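Local structure of chitinase A (4MNK) at residues A4-A12 with I23-A34; L240-K248 with A259-S270. The protein probably hydrolyses chitin as a family 18 glycoside hydrolase of the plant class V chitinases, binding N-acetylglucosamine oligomers in its cleft. All coordinates share one frame; numbering follows the deposited sequence. Where two conformers were deposited one is given.

How the contacts relate
From the N terminus, strand 5-11 runs up to a loop, and contact 1 closes it when residues 23-34 bring strand 30-36 back beside residues 4-12. Contact 2 comes much later: residues 240-248 and 259-270 form an antiparallel pair across a short excursion that holds neither helix nor strand. The two contacts follow one another in series, neither crossing nor enclosing the other. The centres of contact 1 and contact 2 lie about 26 Å apart; the nearest atoms of contact 1 and contact 2 are about 6 Å apart, without touching. Strand 324-328 joins them, pairing in parallel with both 5-11 and 234-247. Contact 1 thus belongs to the barrel, whereas contact 2 carries a barrel strand onward into an antiparallel extension beside the glycan.

Contact 1 of 2, residues A4-A12 with I23-A34; sequences ALKVGFWPA and INSRLFTHLYYA
Neighbouring parallel strands of the TIM barrel meet here, 5-11 beside 30-34, their short axes 4.7 Å apart and inclined by 23°. Backbone bonds run from Gly8 N to His30 O through to Ala12 N to Ala34 O. At the entrance, Lys6 O accepts from Thr29 N in its carbonyl plane and from His30 N well above that plane, while Lys6 N donates to Thr29 OG1 (2.9 Å, nearly straight). Thr29 OG1 also shares a hydrogen bond with His30 ND1, which fixes the hydroxyl's place. On the face bearing Val7, the Phe9 and Tyr32 side chains run alongside each other, pointing the same way, and their rings meet obliquely, planes at 36°, Phe9 CE2 coming 3.3 Å from Tyr32 CD2. Tyr32 CB lies over the Phe9 face as a CH-pi contact; CG anti to the carbonyl carbon (chi1 -74°) then brings the ring alongside Phe9, where Val7 CG1 comes 3.3 Å from Tyr32 CE1. Were Tyr32 replaced, an alanine here would be likely to leave a gap beside Val7 and Phe9, and Thr157 and Asn188 without their hydroxyl partner. On the other face, Tyr33 CE1 meets the Trp10 edge at CZ3 (3.6 Å), and Phe28 CE1 lies 3.6 Å from Gly8 CA, where a CB would clash. Strand 324-328 continues the sheet beyond 5-11, while helices 52-63 and 337-346 cover the Trp10 and Phe28 face.

Contact 2 of 2, residues L240-K248 with A259-S270; sequences LFGRSWLLK and AVGAGPVDGALS. With NAG (2-acetamido-2-deoxy-beta-D-glucopyranose), chain B.
Ala259 opens the second segment against strand 241-247, its CB 3.3 Å from Trp245 CD1, while the indole NE1 is held by Glu199 O. Next, Val260 N donates to Leu246 O at 2.8 Å, and Val260 CG2 rests on Leu246 CB. The chain turns a corner at Gly261, whose backbone angles call for glycine; Gly261 O accepts from Leu246 N. Beyond Ala262, Gly263 N donates to Ser244 O in a straight bond (175° at the hydrogen), though from well above the carbonyl plane, and a CB on Gly263 would clash with Ser244 OG. That hydroxyl, placed between its backbone N and carbonyl carbon (chi1 65°), donates to Pro264 O at 2.6 Å, also from above the plane. A type I' turn from Val265 to Ala268 follows. Gly267 O receives Ser244 N, and a water donates to both Gly267 O and Ser244 O at 2.8 Å. Arg243 CD passes 3.4 Å from Gly267 O. Ala268 CB lies 4.0 Å from C8 of the N-acetylglucosamine, whose acetamide methyl sits 3.6 Å above the centre of the Phe241 ring. Leu269 and Gly242 exchange two backbone bonds, and Ser270 OG caps Glu273 N as the helix begins. Apolar walls thus receive the sugar's methyl, whereas the salt bridge from Arg243 NE to Asp193 probably steadies the guanidinium beside another bound sugar.

Contact 1 of 2, residues A4-A12 with I23-A34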
loop_
_atom_site.group_PDB
_atom_site.type_symbol
_atom_site.label_atom_id
_atom_site.label_comp_id
_atom_site.label_asym_id
_atom_site.label_seq_id
_atom_site.Cartn_x
_atom_site.Cartn_y
_atom_site.Cartn_z
ATOM N N ALA A 4 13.896 3.549 -10.663
ATOM C CA ALA A 4 12.660 4.340 -10.390
ATOM C C ALA A 4 11.420 3.448 -10.376
ATOM O O ALA A 4 10.857 3.129 -11.426
ATOM C CB ALA A 4 12.512 5.457 -11.412
ATOM N N LEU A 5 11.008 3.049 -9.177
ATOM C CA LEU A 5 9.881 2.140 -9.000
ATOM C C LEU A 5 8.563 2.905 -9.022
ATOM O O LEU A 5 8.357 3.828 -8.232
ATOM C CB LEU A 5 10.036 1.343 -7.700
ATOM C CG LEU A 5 11.307 0.485 -7.589
ATOM C CD1 LEU A 5 11.611 0.139 -6.141
ATOM C CD2 LEU A 5 11.207 -0.776 -8.432
ATOM N N LYS A 6 7.688 2.527 -9.950
ATOM C CA LYS A 6 6.364 3.127 -10.077
ATOM C C LYS A 6 5.359 2.005 -9.867
ATOM O O LYS A 6 5.105 1.201 -10.767
ATOM C CB LYS A 6 6.198 3.777 -11.452
ATOM C CG LYS A 6 7.240 4.847 -11.759
ATOM C CD LYS A 6 7.070 5.407 -13.165
ATOM C CE LYS A 6 8.019 6.569 -13.414
ATOM N NZ LYS A 6 7.995 7.020 -14.833
ATOM N N VAL A 7 4.807 1.940 -8.659
ATOM C CA VAL A 7 4.097 0.751 -8.203
ATOM C C VAL A 7 2.600 1.012 -8.051
ATOM O O VAL A 7 2.189 2.071 -7.576
ATOM C CB VAL A 7 4.705 0.242 -6.871
ATOM C CG1 VAL A 7 3.985 -0.987 -6.370
ATOM C CG2 VAL A 7 6.186 -0.065 -7.042
ATOM N N GLY A 8 1.786 0.046 -8.469
ATOM C CA GLY A 8 0.337 0.137 -8.304
ATOM C C GLY A 8 -0.251 -1.155 -7.781
ATOM O O GLY A 8 0.165 -2.241 -8.191
ATOM N N PHE A 9 -1.221 -1.034 -6.878
ATOM C CA PHE A 9 -1.939 -2.184 -6.337
ATOM C C PHE A 9 -3.317 -2.301 -6.964
ATOM O O PHE A 9 -4.088 -1.336 -6.959
ATOM C CB PHE A 9 -2.109 -2.040 -4.824
ATOM C CG PHE A 9 -0.874 -2.357 -4.038
ATOM C CD1 PHE A 9 0.136 -1.412 -3.889
ATOM C CD2 PHE A 9 -0.725 -3.599 -3.428
ATOM C CE1 PHE A 9 1.284 -1.703 -3.160
ATOM C CE2 PHE A 9 0.418 -3.898 -2.692
ATOM C CZ PHE A 9 1.423 -2.945 -2.559
ATOM N N TRP A 10 -3.625 -3.485 -7.494
ATOM C CA TRP A 10 -4.957 -3.790 -8.013
ATOM C C TRP A 10 -5.638 -4.802 -7.105
ATOM O O TRP A 10 -5.144 -5.922 -6.954
ATOM C CB TRP A 10 -4.892 -4.338 -9.440
ATOM C CG TRP A 10 -6.262 -4.653 -9.979
ATOM C CD1 TRP A 10 -7.165 -3.760 -10.473
ATOM C CD2 TRP A 10 -6.894 -5.943 -10.040
ATOM N NE1 TRP A 10 -8.315 -4.411 -10.852
ATOM C CE2 TRP A 10 -8.179 -5.750 -10.596
ATOM C CE3 TRP A 10 -6.499 -7.241 -9.684
ATOM C CZ2 TRP A 10 -9.075 -6.806 -10.808
ATOM C CZ3 TRP A 10 -7.391 -8.292 -9.895
ATOM C CH2 TRP A 10 -8.662 -8.065 -10.455
ATOM N N PRO A 11 -6.778 -4.421 -6.503
ATOM C CA PRO A 11 -7.470 -5.347 -5.623
ATOM C C PRO A 11 -8.497 -6.188 -6.378
ATOM O O PRO A 11 -9.320 -5.653 -7.132
ATOM C CB PRO A 11 -8.144 -4.419 -4.618
ATOM C CG PRO A 11 -8.438 -3.173 -5.400
ATOM C CD PRO A 11 -7.456 -3.112 -6.555
ATOM N N ALA A 12 -8.441 -7.499 -6.167
ATOM C CA ALA A 12 -9.310 -8.441 -6.869
ATOM C C ALA A 12 -10.812 -8.187 -6.683
ATOM O O ALA A 12 -11.605 -8.542 -7.553
ATOM C CB ALA A 12 -8.953 -9.870 -6.497
ATOM N N ILE A 23 -6.351 -1.099 -16.272
ATOM C CA ILE A 23 -5.155 -0.487 -15.689
ATOM C C ILE A 23 -4.284 0.101 -16.791
ATOM O O ILE A 23 -3.966 -0.583 -17.766
ATOM C CB ILE A 23 -4.312 -1.510 -14.888
ATOM C CG1 ILE A 23 -5.142 -2.153 -13.770
ATOM C CG2 ILE A 23 -3.047 -0.846 -14.326
ATOM C CD1 ILE A 23 -4.502 -3.387 -13.154
ATOM N N ASN A 24 -3.899 1.367 -16.649
ATOM C CA ASN A 24 -2.942 1.941 -17.582
ATOM C C ASN A 24 -1.526 1.536 -17.183
ATOM O O ASN A 24 -0.825 2.284 -16.487
ATOM C CB ASN A 24 -3.078 3.462 -17.695
ATOM C CG ASN A 24 -2.231 4.036 -18.817
ATOM O OD1 ASN A 24 -1.371 3.352 -19.371
ATOM N ND2 ASN A 24 -2.470 5.295 -19.156
ATOM N N SER A 25 -1.104 0.352 -17.615
ATOM C CA SER A 25 0.181 -0.192 -17.179
ATOM C C SER A 25 1.400 0.534 -17.758
ATOM O O SER A 25 2.529 0.258 -17.351
ATOM C CB SER A 25 0.256 -1.693 -17.452
ATOM O OG SER A 25 -0.112 -1.973 -18.787
ATOM N N ARG A 26 1.172 1.465 -18.687
ATOM C CA ARG A 26 2.239 2.335 -19.195
ATOM C C ARG A 26 2.805 3.238 -18.101
ATOM O O ARG A 26 3.930 3.718 -18.208
ATOM C CB ARG A 26 1.725 3.208 -20.343
ATOM C CG ARG A 26 1.358 2.454 -21.609
ATOM C CD ARG A 26 0.706 3.371 -22.639
ATOM N NE ARG A 26 -0.643 3.783 -22.250
ATOM C CZ ARG A 26 -1.757 3.120 -22.554
ATOM N NH1 ARG A 26 -1.706 1.997 -23.260
ATOM N NH2 ARG A 26 -2.932 3.584 -22.150
ATOM N N LEU A 27 2.013 3.459 -17.053
ATOM C CA LEU A 27 2.355 4.401 -15.989
ATOM C C LEU A 27 3.040 3.727 -14.799
ATOM O O LEU A 27 3.307 4.371 -13.780
ATOM C CB LEU A 27 1.094 5.155 -15.546
ATOM C CG LEU A 27 0.333 5.871 -16.672
ATOM C CD1 LEU A 27 -0.947 6.499 -16.150
ATOM C CD2 LEU A 27 1.200 6.915 -17.371
ATOM N N PHE A 28 3.342 2.439 -14.941
ATOM C CA PHE A 28 3.884 1.640 -13.847
ATOM C C PHE A 28 5.073 0.802 -14.281
ATOM O O PHE A 28 5.219 0.471 -15.459
ATOM C CB PHE A 28 2.800 0.725 -13.270
ATOM C CG PHE A 28 1.630 1.468 -12.702
ATOM C CD1 PHE A 28 1.674 1.965 -11.408
ATOM C CD2 PHE A 28 0.487 1.692 -13.469
ATOM C CE1 PHE A 28 0.596 2.665 -10.879
ATOM C CE2 PHE A 28 -0.594 2.394 -12.946
ATOM C CZ PHE A 28 -0.538 2.880 -11.650
ATOM N N THR A 29 5.919 0.463 -13.312
ATOM C CA THR A 29 6.976 -0.526 -13.502
ATOM C C THR A 29 6.578 -1.861 -12.867
ATOM O O THR A 29 7.020 -2.918 -13.314
ATOM C CB THR A 29 8.313 -0.061 -12.890
ATOM O OG1 THR A 29 8.148 0.150 -11.484
ATOM C CG2 THR A 29 8.798 1.232 -13.542
ATOM N N HIS A 30 5.750 -1.803 -11.823
ATOM C CA HIS A 30 5.326 -2.995 -11.083
ATOM C C HIS A 30 3.867 -2.882 -10.682
ATOM O O HIS A 30 3.429 -1.837 -10.188
ATOM C CB HIS A 30 6.195 -3.211 -9.840
ATOM C CG HIS A 30 7.640 -3.444 -10.152
ATOM N ND1 HIS A 30 8.499 -2.424 -10.497
ATOM C CD2 HIS A 30 8.367 -4.585 -10.200
ATOM C CE1 HIS A 30 9.700 -2.925 -10.731
ATOM N NE2 HIS A 30 9.646 -4.234 -10.558
ATOM N N LEU A 31 3.118 -3.957 -10.909
ATOM C CA LEU A 31 1.710 -4.012 -10.535
ATOM C C LEU A 31 1.458 -5.211 -9.638
ATOM O O LEU A 31 1.895 -6.325 -9.934
ATOM C CB LEU A 31 0.818 -4.060 -11.776
ATOM C CG LEU A 31 0.726 -2.752 -12.561
ATOM C CD1 LEU A 31 0.168 -3.008 -13.950
ATOM C CD2 LEU A 31 -0.107 -1.716 -11.808
ATOM N N TYR A 32 0.760 -4.965 -8.535
ATOM C CA TYR A 32 0.482 -5.990 -7.543
ATOM C C TYR A 32 -0.958 -6.470 -7.640
ATOM O O TYR A 32 -1.884 -5.669 -7.820
ATOM C CB TYR A 32 0.695 -5.443 -6.135
ATOM C CG TYR A 32 2.122 -5.231 -5.669
ATOM C CD1 TYR A 32 3.032 -4.460 -6.398
ATOM C CD2 TYR A 32 2.539 -5.752 -4.452
ATOM C CE1 TYR A 32 4.333 -4.254 -5.931
ATOM C CE2 TYR A 32 3.821 -5.537 -3.979
ATOM C CZ TYR A 32 4.711 -4.794 -4.717
ATOM O OH TYR A 32 5.977 -4.590 -4.225
ATOM N N TYR A 33 -1.128 -7.781 -7.502
ATOM C CA TYR A 33 -2.431 -8.408 -7.327
ATOM C C TYR A 33 -2.678 -8.549 -5.826
ATOM O O TYR A 33 -1.882 -9.173 -5.123
ATOM C CB TYR A 33 -2.421 -9.783 -7.997
ATOM C CG TYR A 33 -3.731 -10.540 -7.981
ATOM C CD1 TYR A 33 -4.490 -10.664 -9.139
ATOM C CD2 TYR A 33 -4.196 -11.161 -6.819
ATOM C CE1 TYR A 33 -5.685 -11.365 -9.144
ATOM C CE2 TYR A 33 -5.402 -11.864 -6.815
ATOM C CZ TYR A 33 -6.135 -11.961 -7.985
ATOM O OH TYR A 33 -7.326 -12.658 -8.004
ATOM N N ALA A 34 -3.777 -7.974 -5.343
ATOM C CA ALA A 34 -4.130 -8.005 -3.919
ATOM C C ALA A 34 -5.506 -8.660 -3.742
ATOM O O ALA A 34 -6.480 -8.152 -4.288
ATOM C CB ALA A 34 -4.140 -6.583 -3.357
#

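Contact 2 of 2, residues L240-K248 with A259-S270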
loop_
_atom_site.group_PDB
_atom_site.type_symbol
_atom_site.label_atom_id
_atom_site.label_comp_id
_atom_site.label_asym_id
_atom_site.label_seq_id
_atom_site.Cartn_x
_atom_site.Cartn_y
_atom_site.Cartn_z
ATOM N N LEU A 240 -5.073 6.561 -3.334
ATOM C CA LEU A 240 -5.981 6.979 -4.402
ATOM C C LEU A 240 -7.415 7.086 -3.884
ATOM O O LEU A 240 -8.381 7.065 -4.651
ATOM C CB LEU A 240 -5.878 6.039 -5.607
ATOM C CG LEU A 240 -4.563 6.139 -6.382
ATOM C CD1 LEU A 240 -4.517 5.097 -7.485
ATOM C CD2 LEU A 240 -4.353 7.540 -6.948
ATOM N N PHE A 241 -7.529 7.211 -2.565
ATOM C CA PHE A 241 -8.790 7.435 -1.889
ATOM C C PHE A 241 -8.588 8.544 -0.869
ATOM O O PHE A 241 -7.455 8.837 -0.470
ATOM C CB PHE A 241 -9.256 6.155 -1.183
ATOM C CG PHE A 241 -8.375 5.741 -0.031
ATOM C CD1 PHE A 241 -7.239 4.968 -0.246
ATOM C CD2 PHE A 241 -8.672 6.142 1.271
ATOM C CE1 PHE A 241 -6.416 4.596 0.815
ATOM C CE2 PHE A 241 -7.852 5.772 2.337
ATOM C CZ PHE A 241 -6.723 4.999 2.106
ATOM N N GLY A 242 -9.692 9.151 -0.450
ATOM C CA GLY A 242 -9.677 10.143 0.610
ATOM C C GLY A 242 -10.457 9.657 1.812
ATOM O O GLY A 242 -11.230 8.701 1.715
ATOM N N ARG A 243 -10.235 10.310 2.948
ATOM C CA ARG A 243 -11.006 10.056 4.158
ATOM C C ARG A 243 -12.044 11.154 4.326
ATOM O O ARG A 243 -11.737 12.341 4.168
ATOM C CB ARG A 243 -10.093 9.977 5.383
ATOM C CG ARG A 243 -9.210 8.738 5.430
ATOM C CD ARG A 243 -9.984 7.534 5.926
ATOM N NE ARG A 243 -9.234 6.296 5.760
ATOM C CZ ARG A 243 -9.778 5.084 5.791
ATOM N NH1 ARG A 243 -11.084 4.939 5.982
ATOM N NH2 ARG A 243 -9.015 4.014 5.627
ATOM N N SER A 244 -13.270 10.753 4.642
ATOM C CA SER A 244 -14.387 11.684 4.688
ATOM C C SER A 244 -15.026 11.774 6.064
ATOM O O SER A 244 -15.024 10.807 6.837
ATOM C CB SER A 244 -15.443 11.286 3.658
ATOM O OG SER A 244 -16.006 10.035 3.999
ATOM N N TRP A 245 -15.591 12.946 6.334
ATOM C CA TRP A 245 -16.281 13.247 7.577
ATOM C C TRP A 245 -17.621 13.894 7.256
ATOM O O TRP A 245 -17.803 14.471 6.177
ATOM C CB TRP A 245 -15.500 14.286 8.376
ATOM C CG TRP A 245 -14.262 13.854 9.100
ATOM C CD1 TRP A 245 -14.157 13.542 10.425
ATOM C CD2 TRP A 245 -12.934 13.776 8.566
ATOM N NE1 TRP A 245 -12.856 13.246 10.744
ATOM C CE2 TRP A 245 -12.084 13.381 9.622
ATOM C CE3 TRP A 245 -12.384 13.976 7.295
ATOM C CZ2 TRP A 245 -10.710 13.198 9.449
ATOM C CZ3 TRP A 245 -11.015 13.784 7.123
ATOM C CH2 TRP A 245 -10.196 13.398 8.196
ATOM N N LEU A 246 -18.542 13.819 8.214
ATOM C CA LEU A 246 -19.719 14.677 8.222
ATOM C C LEU A 246 -19.431 15.860 9.139
ATOM O O LEU A 246 -19.010 15.674 10.285
ATOM C CB LEU A 246 -20.959 13.915 8.698
ATOM C CG LEU A 246 -21.408 12.720 7.850
ATOM C CD1 LEU A 246 -22.600 12.027 8.491
ATOM C CD2 LEU A 246 -21.740 13.140 6.424
ATOM N N LEU A 247 -19.639 17.069 8.626
ATOM C CA LEU A 247 -19.353 18.289 9.374
ATOM C C LEU A 247 -20.415 18.571 10.424
ATOM O O LEU A 247 -21.606 18.344 10.192
ATOM C CB LEU A 247 -19.234 19.487 8.428
ATOM C CG LEU A 247 -18.089 19.467 7.411
ATOM C CD1 LEU A 247 -18.277 20.573 6.391
ATOM C CD2 LEU A 247 -16.733 19.586 8.093
ATOM N N LYS A 248 -19.976 19.066 11.577
ATOM C CA LYS A 248 -20.895 19.494 12.626
ATOM C C LYS A 248 -21.656 20.746 12.187
ATOM O O LYS A 248 -22.860 20.860 12.425
ATOM C CB LYS A 248 -20.149 19.741 13.942
ATOM C CG LYS A 248 -21.064 19.939 15.151
ATOM C CD LYS A 248 -20.287 19.992 16.463
ATOM C CE LYS A 248 -19.964 18.601 16.996
ATOM N NZ LYS A 248 -19.184 18.659 18.266
ATOM N N ALA A 259 -16.397 17.639 13.500
ATOM C CA ALA A 259 -17.099 16.609 12.736
ATOM C C ALA A 259 -17.930 15.693 13.636
ATOM O O ALA A 259 -17.691 15.612 14.846
ATOM C CB ALA A 259 -16.108 15.800 11.918
ATOM N N VAL A 260 -18.897 14.998 13.037
ATOM C CA VAL A 260 -19.847 14.166 13.790
ATOM C C VAL A 260 -19.869 12.683 13.388
ATOM O O VAL A 260 -20.713 11.914 13.864
ATOM C CB VAL A 260 -21.290 14.751 13.752
ATOM C CG1 VAL A 260 -21.360 16.056 14.535
ATOM C CG2 VAL A 260 -21.766 14.955 12.315
ATOM N N GLY A 261 -18.946 12.285 12.517
ATOM C CA GLY A 261 -18.848 10.893 12.089
ATOM C C GLY A 261 -18.331 10.731 10.675
ATOM O O GLY A 261 -17.900 11.700 10.043
ATOM N N ALA A 262 -18.381 9.496 10.184
ATOM C CA ALA A 262 -17.886 9.149 8.856
ATOM C C ALA A 262 -18.765 9.702 7.746
ATOM O O ALA A 262 -19.991 9.608 7.804
ATOM C CB ALA A 262 -17.764 7.636 8.721
ATOM N N GLY A 263 -18.126 10.282 6.736
ATOM C CA GLY A 263 -18.819 10.653 5.509
ATOM C C GLY A 263 -18.940 9.438 4.606
ATOM O O GLY A 263 -18.626 8.319 5.020
ATOM N N PRO A 264 -19.399 9.641 3.360
ATOM C CA PRO A 264 -19.473 8.525 2.416
ATOM C C PRO A 264 -18.072 8.130 1.938
ATOM O O PRO A 264 -17.198 8.989 1.881
ATOM C CB PRO A 264 -20.283 9.107 1.257
ATOM C CG PRO A 264 -20.021 10.576 1.309
ATOM C CD PRO A 264 -19.837 10.916 2.757
ATOM N N VAL A 265 -17.816 6.855 1.642
ATOM C CA VAL A 265 -18.689 5.729 1.943
ATOM C C VAL A 265 -18.039 5.026 3.125
ATOM O O VAL A 265 -16.927 4.502 3.008
ATOM C CB VAL A 265 -18.789 4.762 0.737
ATOM C CG1 VAL A 265 -19.539 3.483 1.110
ATOM C CG2 VAL A 265 -19.443 5.452 -0.456
ATOM N N ASP A 266 -18.721 5.047 4.269
ATOM C CA ASP A 266 -18.161 4.560 5.532
ATOM C C ASP A 266 -16.769 5.158 5.806
ATOM O O ASP A 266 -15.864 4.474 6.289
ATOM C CB ASP A 266 -18.136 3.022 5.567
ATOM C CG ASP A 266 -18.048 2.464 6.983
ATOM O OD1 ASP A 266 -18.235 3.229 7.954
ATOM O OD2 ASP A 266 -17.792 1.249 7.122
ATOM N N GLY A 267 -16.607 6.437 5.472
ATOM C CA GLY A 267 -15.384 7.172 5.781
ATOM C C GLY A 267 -14.306 7.197 4.712
ATOM O O GLY A 267 -13.254 7.797 4.922
ATOM N N ALA A 268 -14.556 6.557 3.572
ATOM C CA ALA A 268 -13.585 6.525 2.477
ATOM C C ALA A 268 -14.234 6.725 1.113
ATOM O O ALA A 268 -15.275 6.130 0.818
ATOM C CB ALA A 268 -12.792 5.228 2.503
ATOM N N LEU A 269 -13.591 7.534 0.279
ATOM C CA LEU A 269 -14.112 7.864 -1.039
ATOM C C LEU A 269 -12.987 7.786 -2.064
ATOM O O LEU A 269 -11.925 8.370 -1.860
ATOM C CB LEU A 269 -14.701 9.273 -1.015
ATOM C CG LEU A 269 -15.764 9.600 -2.058
ATOM C CD1 LEU A 269 -16.927 8.624 -1.955
ATOM C CD2 LEU A 269 -16.245 11.034 -1.899
ATOM N N SER A 270 -13.218 7.065 -3.160
ATOM C CA SER A 270 -12.207 6.922 -4.213
ATOM C C SER A 270 -11.928 8.276 -4.857
ATOM O O SER A 270 -12.803 9.151 -4.876
ATOM C CB SER A 270 -12.674 5.935 -5.279
ATOM O OG SER A 270 -13.683 6.512 -6.089
HETATM C C1 NAG B . -8.590 -1.728 1.958
HETATM C C2 NAG B . -9.730 -1.060 1.198
HETATM C C3 NAG B . -11.014 -1.874 1.333
HETATM C C4 NAG B . -10.798 -3.360 1.021
HETATM C C5 NAG B . -9.506 -3.909 1.647
HETATM C C6 NAG B . -9.141 -5.277 1.072
HETATM C C7 NAG B . -9.603 1.366 0.949
HETATM C C8 NAG B . -9.891 2.698 1.574
HETATM N N2 NAG B . -9.943 0.297 1.669
HETATM O O3 NAG B . -11.985 -1.338 0.460
HETATM O O4 NAG B . -11.894 -4.100 1.524
HETATM O O5 NAG B . -8.403 -3.036 1.455
HETATM O O6 NAG B . -8.777 -5.157 -0.287
HETATM O O7 NAG B . -9.082 1.306 -0.165
HETATM O O HOH W 1 -12.880 9.077 7.432
#